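PDB 3LLC: putative hydrolase from Agrobacterium vitis, which is probably a serine hydrolase of the alpha/beta-hydrolase fold that cleaves acyl thioesters on proteins and acyl-glucuronide esters. Local coordinates for residues A[120-125]-A[194-199]; A[10-15]-A[101-106]. All blocks are in the same frame, centred on the assembly; numbering follows the deposited sequence.

Interaction 1: A[120-125]-A[194-199]. With EDO (1,2-ethanediol), chain D; EDO (1,2-ethanediol), chain C.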
ATOM      1  N   ALA A 120      -2.845  -1.001  -3.460  1.00 21.75           N
ATOM      2  CA  ALA A 120      -4.301  -0.755  -3.295  1.00 22.93           C
ATOM      3  C   ALA A 120      -5.020  -0.597  -4.630  1.00 22.44           C
ATOM      4  O   ALA A 120      -6.106  -1.172  -4.837  1.00 22.26           O
ATOM      5  CB  ALA A 120      -4.561   0.498  -2.417  1.00 21.76           C
ATOM      6  N   LEU A 121      -4.416   0.179  -5.539  1.00 21.28           N
ATOM      7  CA  LEU A 121      -4.998   0.405  -6.896  1.00 21.45           C
ATOM      8  C   LEU A 121      -5.044  -0.893  -7.719  1.00 22.54           C
ATOM      9  O   LEU A 121      -6.062  -1.191  -8.369  1.00 23.08           O
ATOM     10  CB  LEU A 121      -4.198   1.522  -7.608  1.00 22.70           C
ATOM     11  CG  LEU A 121      -4.321   2.922  -7.005  1.00 24.36           C
ATOM     12  CD1 LEU A 121      -3.217   3.912  -7.458  1.00 21.47           C
ATOM     13  CD2 LEU A 121      -5.714   3.452  -7.343  1.00 22.04           C
ATOM     14  N   ARG A 122      -3.970  -1.693  -7.677  1.00 20.52           N
ATOM     15  CA  ARG A 122      -3.977  -3.022  -8.326  1.00 19.50           C
ATOM     16  C   ARG A 122      -5.024  -3.965  -7.679  1.00 20.38           C
ATOM     17  O   ARG A 122      -5.695  -4.746  -8.378  1.00 19.20           O
ATOM     18  CB  ARG A 122      -2.583  -3.695  -8.284  1.00 19.15           C
ATOM     19  CG  ARG A 122      -1.550  -3.056  -9.275  1.00 18.85           C
ATOM     20  CD  ARG A 122      -1.831  -3.427 -10.751  1.00 18.44           C
ATOM     21  NE  ARG A 122      -1.757  -4.861 -10.980  1.00 19.96           N
ATOM     22  CZ  ARG A 122      -2.758  -5.638 -11.393  1.00 23.27           C
ATOM     23  NH1 ARG A 122      -3.958  -5.140 -11.694  1.00 23.27           N
ATOM     24  NH2 ARG A 122      -2.548  -6.927 -11.535  1.00 22.76           N
ATOM     25  N   LEU A 123      -5.148  -3.904  -6.354  1.00 18.90           N
ATOM     26  CA  LEU A 123      -6.074  -4.802  -5.625  1.00 19.85           C
ATOM     27  C   LEU A 123      -7.499  -4.562  -6.060  1.00 19.55           C
ATOM     28  O   LEU A 123      -8.242  -5.516  -6.313  1.00 19.92           O
ATOM     29  CB  LEU A 123      -5.925  -4.582  -4.107  1.00 21.52           C
ATOM     30  CG  LEU A 123      -6.635  -5.456  -3.073  1.00 30.14           C
ATOM     31  CD1 LEU A 123      -6.385  -6.896  -3.365  1.00 32.68           C
ATOM     32  CD2 LEU A 123      -6.111  -5.097  -1.665  1.00 29.41           C
ATOM     33  N   ILE A 124      -7.894  -3.300  -6.178  1.00 20.81           N
ATOM     34  CA  ILE A 124      -9.278  -3.015  -6.639  1.00 21.10           C
ATOM     35  C   ILE A 124      -9.532  -3.534  -8.057  1.00 21.37           C
ATOM     36  O   ILE A 124     -10.608  -4.094  -8.342  1.00 20.40           O
ATOM     37  CB  ILE A 124      -9.674  -1.492  -6.422  1.00 23.35           C
ATOM     38  CG1 ILE A 124     -11.171  -1.268  -6.634  1.00 35.97           C
ATOM     39  CG2 ILE A 124      -8.926  -0.524  -7.356  1.00 26.21           C
ATOM     40  CD1 ILE A 124     -11.982  -1.703  -5.468  1.00 47.65           C
ATOM     41  N   GLN A 125      -8.521  -3.427  -8.927  1.00 22.06           N
ATOM     42  CA  GLN A 125      -8.594  -4.002 -10.281  1.00 21.08           C
ATOM     43  C   GLN A 125      -8.762  -5.511 -10.264  1.00 21.51           C
ATOM     44  O   GLN A 125      -9.588  -6.048 -11.015  1.00 20.08           O
ATOM     45  CB  GLN A 125      -7.363  -3.611 -11.165  1.00 20.92           C
ATOM     46  CG  GLN A 125      -7.267  -2.108 -11.425  1.00 23.38           C
ATOM     47  CD  GLN A 125      -6.026  -1.709 -12.242  1.00 30.62           C
ATOM     48  OE1 GLN A 125      -4.969  -2.370 -12.176  1.00 24.64           O
ATOM     49  NE2 GLN A 125      -6.177  -0.668 -13.062  1.00 21.27           N
ATOM     50  N   ARG A 194       6.681  -2.835 -14.403  1.00 18.97           N
ATOM     51  CA  ARG A 194       6.013  -2.535 -15.678  1.00 16.84           C
ATOM     52  C   ARG A 194       4.807  -3.468 -15.921  1.00 20.28           C
ATOM     53  O   ARG A 194       3.806  -3.048 -16.546  1.00 19.88           O
ATOM     54  CB  ARG A 194       6.992  -2.530 -16.865  1.00 17.58           C
ATOM     55  CG  ARG A 194       7.713  -1.169 -17.006  1.00 17.44           C
ATOM     56  CD  ARG A 194       8.863  -1.218 -18.040  1.00 18.53           C
ATOM     57  NE  ARG A 194       9.417   0.132 -18.235  1.00 19.88           N
ATOM     58  CZ  ARG A 194       8.976   1.032 -19.112  1.00 23.19           C
ATOM     59  NH1 ARG A 194       7.969   0.748 -19.937  1.00 18.39           N
ATOM     60  NH2 ARG A 194       9.572   2.223 -19.199  1.00 21.29           N
ATOM     61  N   ALA A 195       4.909  -4.712 -15.448  1.00 20.48           N
ATOM     62  CA  ALA A 195       3.764  -5.651 -15.473  1.00 21.66           C
ATOM     63  C   ALA A 195       2.581  -5.092 -14.681  1.00 21.14           C
ATOM     64  O   ALA A 195       1.454  -5.382 -14.996  1.00 22.64           O
ATOM     65  CB  ALA A 195       4.149  -7.056 -14.964  1.00 18.07           C
ATOM     66  N   ASN A 196       2.832  -4.274 -13.665  1.00 18.60           N
ATOM     67  CA  ASN A 196       1.801  -3.704 -12.796  1.00 19.07           C
ATOM     68  C   ASN A 196       1.492  -2.203 -13.006  1.00 19.22           C
ATOM     69  O   ASN A 196       0.878  -1.532 -12.148  1.00 19.59           O
ATOM     70  CB  ASN A 196       2.211  -3.957 -11.332  1.00 19.56           C
ATOM     71  CG  ASN A 196       2.108  -5.413 -10.951  1.00 20.85           C
ATOM     72  OD1 ASN A 196       1.009  -5.884 -10.633  1.00 21.20           O
ATOM     73  ND2 ASN A 196       3.255  -6.156 -10.970  1.00 18.94           N
ATOM     74  N   ARG A 197       1.912  -1.662 -14.155  1.00 18.65           N
ATOM     75  CA  ARG A 197       1.766  -0.239 -14.395  1.00 19.11           C
ATOM     76  C   ARG A 197       0.264   0.093 -14.471  1.00 21.20           C
ATOM     77  O   ARG A 197      -0.471  -0.532 -15.261  1.00 21.23           O
ATOM     78  CB  ARG A 197       2.482   0.162 -15.689  1.00 18.09           C
ATOM     79  CG  ARG A 197       2.694   1.671 -15.876  1.00 17.21           C
ATOM     80  CD  ARG A 197       3.507   1.962 -17.145  1.00 20.05           C
ATOM     81  NE  ARG A 197       4.064   3.318 -17.105  1.00 18.07           N
ATOM     82  CZ  ARG A 197       5.014   3.775 -17.913  1.00 16.94           C
ATOM     83  NH1 ARG A 197       5.520   3.022 -18.879  1.00 17.34           N
ATOM     84  NH2 ARG A 197       5.462   5.025 -17.746  1.00 20.97           N
ATOM     85  N   VAL A 198      -0.170   1.040 -13.663  1.00 20.82           N
ATOM     86  CA  VAL A 198      -1.611   1.426 -13.583  1.00 21.45           C
ATOM     87  C   VAL A 198      -1.994   2.737 -14.269  1.00 24.35           C
ATOM     88  O   VAL A 198      -3.179   2.910 -14.642  1.00 22.59           O
ATOM     89  CB  VAL A 198      -2.155   1.392 -12.111  1.00 22.01           C
ATOM     90  CG1 VAL A 198      -2.061  -0.011 -11.529  1.00 20.74           C
ATOM     91  CG2 VAL A 198      -1.463   2.420 -11.174  1.00 19.96           C
HETATM   92  N   MSE A 199      -1.029   3.661 -14.473  1.00 21.97           N
HETATM   93  CA  MSE A 199      -1.323   4.967 -15.071  1.00 22.78           C
HETATM   94  C   MSE A 199      -1.028   5.088 -16.575  1.00 20.89           C
HETATM   95  O   MSE A 199      -0.962   6.195 -17.097  1.00 21.89           O
HETATM   96  CB  MSE A 199      -0.641   6.103 -14.266  1.00 23.71           C
HETATM   97  CG  MSE A 199      -1.107   6.165 -12.803  1.00 21.96           C
HETATM   98 SE   MSE A 199      -0.454   7.784 -11.866  0.75 22.11          SE
HETATM   99  CE  MSE A 199       1.446   7.314 -12.001  1.00 22.36           C
TER
HETATM  100  C1  EDO D 272      -1.630  -3.906 -14.907  1.00 59.43           C
HETATM  101  O1  EDO D 272      -1.848  -5.333 -14.841  1.00 60.96           O
HETATM  102  C2  EDO D 272      -2.746  -3.148 -14.208  1.00 52.06           C
HETATM  103  O2  EDO D 272      -3.381  -2.225 -15.090  1.00 56.39           O
HETATM  104  C1  EDO C 271      -5.603   0.683 -17.221  1.00 48.61           C
HETATM  105  O1  EDO C 271      -4.419   1.205 -17.820  1.00 45.03           O
HETATM  106  C2  EDO C 271      -5.731   1.328 -15.861  1.00 42.38           C
HETATM  107  O2  EDO C 271      -4.763   0.738 -15.030  1.00 35.44           O
HETATM  108  O   HOH W   1      -0.050  -8.486 -10.890  1.00 27.78           O
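Arg122 and Asn196 form the polar half of a largely buried helix-to-loop contact in this alpha/beta-hydrolase fold, while Val198 supplies the apolar half. Helix 115-128 follows the presumed nucleophile elbow at Ser114, and its flank here meets the turn leaving helix 187-195. Arg122 NE donates an almost straight bond (169°) to Asn196 OD1 at 3.0 Å, arriving in the carbonyl plane on a lone pair. The two flat groups are nevertheless turned 35° apart. Arg122 gets there by curling its chain, bent at both chi2 and chi3, which also brings NH1 to Gln125. Its guanidinium is fixed from three points of its edge: besides Asn196 OD1, Gln125 OE1 accepts from NH1, and a water bridges NH2 to the same Asn196 OD1, which thus takes two bonds. Asn196 is itself held through its ND2, which binds Ser90 OG and Asp192 O. Nearer the backbone, the aliphatic part of Arg122 lies against Val198, with CD 3.5 Å from Val198 CG1; Val198 CG2 is turned to Leu121 CD1, a looser contact at 4.4 Å. Asp148 accepts the backbone N-H groups of Val198 and Met199, tying down the loop. Two 1,2-ethanediol molecules, probably from the crystallisation liquor, also occupy the join. One places its O1 over a face of the Arg122 guanidinium. The other links the two segments: its O2 accepts from Gln125 NE2 at 2.8 Å and donates to Val198 O at 2.7 Å.

Interaction 2: A[10-15]-A[101-106]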
ATOM      1  N   GLU A  10      -6.075 -10.286  17.226  1.00 28.52           N
ATOM      2  CA  GLU A  10      -5.709 -11.723  17.106  1.00 27.67           C
ATOM      3  C   GLU A  10      -4.547 -11.893  16.123  1.00 22.06           C
ATOM      4  O   GLU A  10      -4.491 -11.188  15.112  1.00 20.18           O
ATOM      5  CB  GLU A  10      -6.848 -12.555  16.547  1.00 29.52           C
ATOM      6  CG  GLU A  10      -8.225 -12.372  17.151  1.00 42.60           C
ATOM      7  CD  GLU A  10      -9.275 -13.020  16.246  1.00 57.86           C
ATOM      8  OE1 GLU A  10      -9.198 -14.261  16.054  1.00 66.41           O
ATOM      9  OE2 GLU A  10     -10.145 -12.293  15.702  1.00 63.63           O
ATOM     10  N   THR A  11      -3.690 -12.874  16.392  1.00 20.90           N
ATOM     11  CA  THR A  11      -2.533 -13.187  15.554  0.50 20.59           C
ATOM     12  C   THR A  11      -2.852 -14.365  14.614  1.00 19.34           C
ATOM     13  O   THR A  11      -3.399 -15.371  15.047  1.00 21.10           O
ATOM     14  CB  THR A  11      -1.295 -13.500  16.459  0.50 21.59           C
ATOM     15  OG1 THR A  11      -0.831 -12.280  17.065  0.50 26.53           O
ATOM     16  CG2 THR A  11      -0.170 -14.135  15.662  0.50 17.64           C
ATOM     17  N   HIS A  12      -2.514 -14.234  13.331  1.00 19.38           N
ATOM     18  CA  HIS A  12      -2.769 -15.258  12.299  1.00 18.36           C
ATOM     19  C   HIS A  12      -1.543 -15.459  11.406  1.00 18.33           C
ATOM     20  O   HIS A  12      -0.775 -14.528  11.194  1.00 20.43           O
ATOM     21  CB  HIS A  12      -3.947 -14.803  11.397  1.00 21.19           C
ATOM     22  CG  HIS A  12      -5.274 -14.797  12.090  1.00 20.11           C
ATOM     23  ND1 HIS A  12      -6.125 -15.879  12.066  1.00 24.57           N
ATOM     24  CD2 HIS A  12      -5.887 -13.854  12.848  1.00 27.57           C
ATOM     25  CE1 HIS A  12      -7.194 -15.616  12.801  1.00 24.96           C
ATOM     26  NE2 HIS A  12      -7.082 -14.390  13.278  1.00 25.96           N
ATOM     27  N   ALA A  13      -1.384 -16.650  10.841  1.00 17.92           N
ATOM     28  CA  ALA A  13      -0.382 -16.902   9.773  1.00 19.38           C
ATOM     29  C   ALA A  13      -1.097 -17.465   8.544  1.00 18.31           C
ATOM     30  O   ALA A  13      -1.855 -18.434   8.683  1.00 20.27           O
ATOM     31  CB  ALA A  13       0.665 -17.906  10.252  1.00 19.46           C
ATOM     32  N   ILE A  14      -0.840 -16.895   7.385  1.00 19.14           N
ATOM     33  CA  ILE A  14      -1.496 -17.291   6.134  1.00 21.55           C
ATOM     34  C   ILE A  14      -0.473 -17.764   5.104  1.00 21.21           C
ATOM     35  O   ILE A  14       0.468 -17.030   4.773  1.00 19.91           O
ATOM     36  CB  ILE A  14      -2.315 -16.106   5.554  1.00 21.23           C
ATOM     37  CG1 ILE A  14      -3.441 -15.695   6.522  1.00 30.12           C
ATOM     38  CG2 ILE A  14      -2.856 -16.439   4.127  1.00 24.08           C
ATOM     39  CD1 ILE A  14      -3.298 -14.308   7.121  1.00 30.04           C
ATOM     40  N   THR A  15      -0.675 -18.956   4.551  1.00 16.77           N
ATOM     41  CA  THR A  15       0.212 -19.471   3.510  1.00 19.34           C
ATOM     42  C   THR A  15      -0.184 -18.890   2.144  1.00 22.71           C
ATOM     43  O   THR A  15      -1.351 -18.923   1.769  1.00 21.78           O
ATOM     44  CB  THR A  15       0.182 -20.989   3.456  1.00 21.53           C
ATOM     45  OG1 THR A  15       0.498 -21.520   4.752  1.00 23.69           O
ATOM     46  CG2 THR A  15       1.193 -21.538   2.443  1.00 22.11           C
ATOM     47  N   ASP A 101      -8.806 -12.530   1.107  1.00 24.81           N
ATOM     48  CA  ASP A 101      -9.602 -13.732   0.862  1.00 24.70           C
ATOM     49  C   ASP A 101      -9.651 -14.703   2.054  1.00 24.33           C
ATOM     50  O   ASP A 101     -10.570 -15.540   2.162  1.00 23.93           O
ATOM     51  CB  ASP A 101      -9.098 -14.484  -0.377  1.00 27.45           C
ATOM     52  CG  ASP A 101      -9.312 -13.689  -1.698  1.00 36.94           C
ATOM     53  OD1 ASP A 101     -10.073 -12.680  -1.706  1.00 40.05           O
ATOM     54  OD2 ASP A 101      -8.714 -14.084  -2.735  1.00 35.18           O
ATOM     55  N   HIS A 102      -8.674 -14.602   2.955  1.00 22.12           N
ATOM     56  CA  HIS A 102      -8.663 -15.451   4.152  1.00 22.37           C
ATOM     57  C   HIS A 102      -9.756 -14.989   5.138  1.00 20.67           C
ATOM     58  O   HIS A 102     -10.434 -15.798   5.719  1.00 21.64           O
ATOM     59  CB  HIS A 102      -7.279 -15.416   4.811  1.00 20.54           C
ATOM     60  CG  HIS A 102      -7.133 -16.324   6.000  1.00 24.76           C
ATOM     61  ND1 HIS A 102      -6.859 -17.673   5.881  1.00 27.79           N
ATOM     62  CD2 HIS A 102      -7.206 -16.072   7.331  1.00 24.37           C
ATOM     63  CE1 HIS A 102      -6.805 -18.219   7.087  1.00 27.28           C
ATOM     64  NE2 HIS A 102      -6.991 -17.267   7.984  1.00 26.53           N
ATOM     65  N   PHE A 103      -9.884 -13.678   5.327  1.00 23.06           N
ATOM     66  CA  PHE A 103     -10.797 -13.091   6.310  1.00 21.71           C
ATOM     67  C   PHE A 103     -12.164 -12.706   5.741  1.00 21.56           C
ATOM     68  O   PHE A 103     -13.141 -12.674   6.482  1.00 22.98           O
ATOM     69  CB  PHE A 103     -10.120 -11.874   6.944  1.00 22.78           C
ATOM     70  CG  PHE A 103      -8.914 -12.237   7.782  1.00 21.90           C
ATOM     71  CD1 PHE A 103      -9.093 -12.912   8.983  1.00 26.79           C
ATOM     72  CD2 PHE A 103      -7.631 -11.921   7.374  1.00 27.14           C
ATOM     73  CE1 PHE A 103      -7.998 -13.266   9.766  1.00 30.02           C
ATOM     74  CE2 PHE A 103      -6.539 -12.262   8.152  1.00 32.63           C
ATOM     75  CZ  PHE A 103      -6.724 -12.932   9.351  1.00 30.44           C
ATOM     76  N   LYS A 104     -12.220 -12.415   4.438  1.00 22.04           N
ATOM     77  CA  LYS A 104     -13.484 -12.145   3.703  1.00 22.92           C
ATOM     78  C   LYS A 104     -14.410 -11.121   4.358  1.00 21.26           C
ATOM     79  O   LYS A 104     -15.571 -11.417   4.593  1.00 20.11           O
ATOM     80  CB  LYS A 104     -14.277 -13.434   3.523  1.00 26.15           C
ATOM     81  CG  LYS A 104     -13.625 -14.455   2.632  1.00 34.23           C
ATOM     82  CD  LYS A 104     -14.449 -15.750   2.607  1.00 36.47           C
ATOM     83  CE  LYS A 104     -14.209 -16.537   1.321  1.00 47.50           C
ATOM     84  NZ  LYS A 104     -12.763 -16.673   0.957  1.00 48.93           N
ATOM     85  N   PRO A 105     -13.912  -9.929   4.672  1.00 20.34           N
ATOM     86  CA  PRO A 105     -14.797  -8.912   5.226  1.00 22.76           C
ATOM     87  C   PRO A 105     -15.879  -8.550   4.201  1.00 24.40           C
ATOM     88  O   PRO A 105     -15.625  -8.595   2.982  1.00 25.74           O
ATOM     89  CB  PRO A 105     -13.848  -7.740   5.489  1.00 23.88           C
ATOM     90  CG  PRO A 105     -12.768  -7.934   4.489  1.00 23.68           C
ATOM     91  CD  PRO A 105     -12.560  -9.405   4.436  1.00 21.48           C
ATOM     92  N   GLU A 106     -17.086  -8.241   4.682  1.00 24.54           N
ATOM     93  CA  GLU A 106     -18.186  -7.859   3.774  1.00 26.22           C
ATOM     94  C   GLU A 106     -17.892  -6.564   3.005  1.00 23.97           C
ATOM     95  O   GLU A 106     -18.123  -6.488   1.796  1.00 25.03           O
ATOM     96  CB  GLU A 106     -19.520  -7.734   4.528  1.00 28.24           C
ATOM     97  CG  GLU A 106     -19.891  -8.969   5.322  1.00 31.15           C
ATOM     98  CD  GLU A 106     -21.354  -8.968   5.786  1.00 36.91           C
ATOM     99  OE1 GLU A 106     -22.138  -8.060   5.404  1.00 33.77           O
ATOM    100  OE2 GLU A 106     -21.699  -9.886   6.552  1.00 35.01           O
TER
HETATM  101  O   HOH W   2      -6.181 -18.039  10.619  1.00 35.11           O
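His12 holds its CG beside the backbone N (chi1 -69°), which swings the imidazole toward Phe103, and chi2 of -92° stands the ring so that one face meets the phenyl edge. On the other partner, Phe103, the last residue of helix 89-103, likewise has CG beside the backbone N, sending CE1 and CZ out to that face. The result is a T-shaped (edge-to-face) stack, planes at 88° and centroids of the His12 and Phe103 rings 4.9 Å apart. It joins the outermost strand 9-16 of the alpha/beta-hydrolase sheet to the C-terminal end of helix 89-103. Phe103 CE1 sits over the centre of the imidazole, and CZ comes to 3.6 Å from His12 CG. Two residues along the strand, on the same side of it, Ile14 makes a CH-pi contact: its CG1 stands 3.8 Å from the centroid of the His102 ring, close to the ring normal. Ile14 CD1 turns instead to Phe103 CE2, at 4.0 Å, so this one side chain touches both aromatic residues of the helix end, His102 and Phe103. Backbone pairing of His12 with Ala27 and of Ile14 with Ile25 holds the strand against its neighbour 23-30. Beyond the contact Lys104, with positive phi, turns the chain toward strand 107-113; Lys104 NZ reaches back to Asp101 O at 2.7 Å. No direct hydrogen bond crosses between the segments. The imidazoles of His12 and His102 approach each other through nitrogen atoms without bonding, and a water lying in the plane of the His12 ring joins them, 2.6 Å from His12 ND1 and 2.9 Å from His102 NE2.

How the interactions relate
Interaction 1 lies deeper, its centre about 11 Å from the centre of the chain, against about 17 Å for that of interaction 2, which is only partly buried and sits at the margin of the sheet. The two share no segment, and their nearest atoms are about 7 Å apart. Helix 89-103 nevertheless connects them: its last turn carries the aromatic side of 10-15/101-106, while Leu93, further back on it, touches Arg122 of 120-125/194-199. Chemistry differs with place. The deeper site grips a guanidinium with directed hydrogen bonds, beside aliphatic packing on Val198; the outer one relies on ring faces, ring edges and aliphatic contacts. In both, a water bridges side chains across the segments.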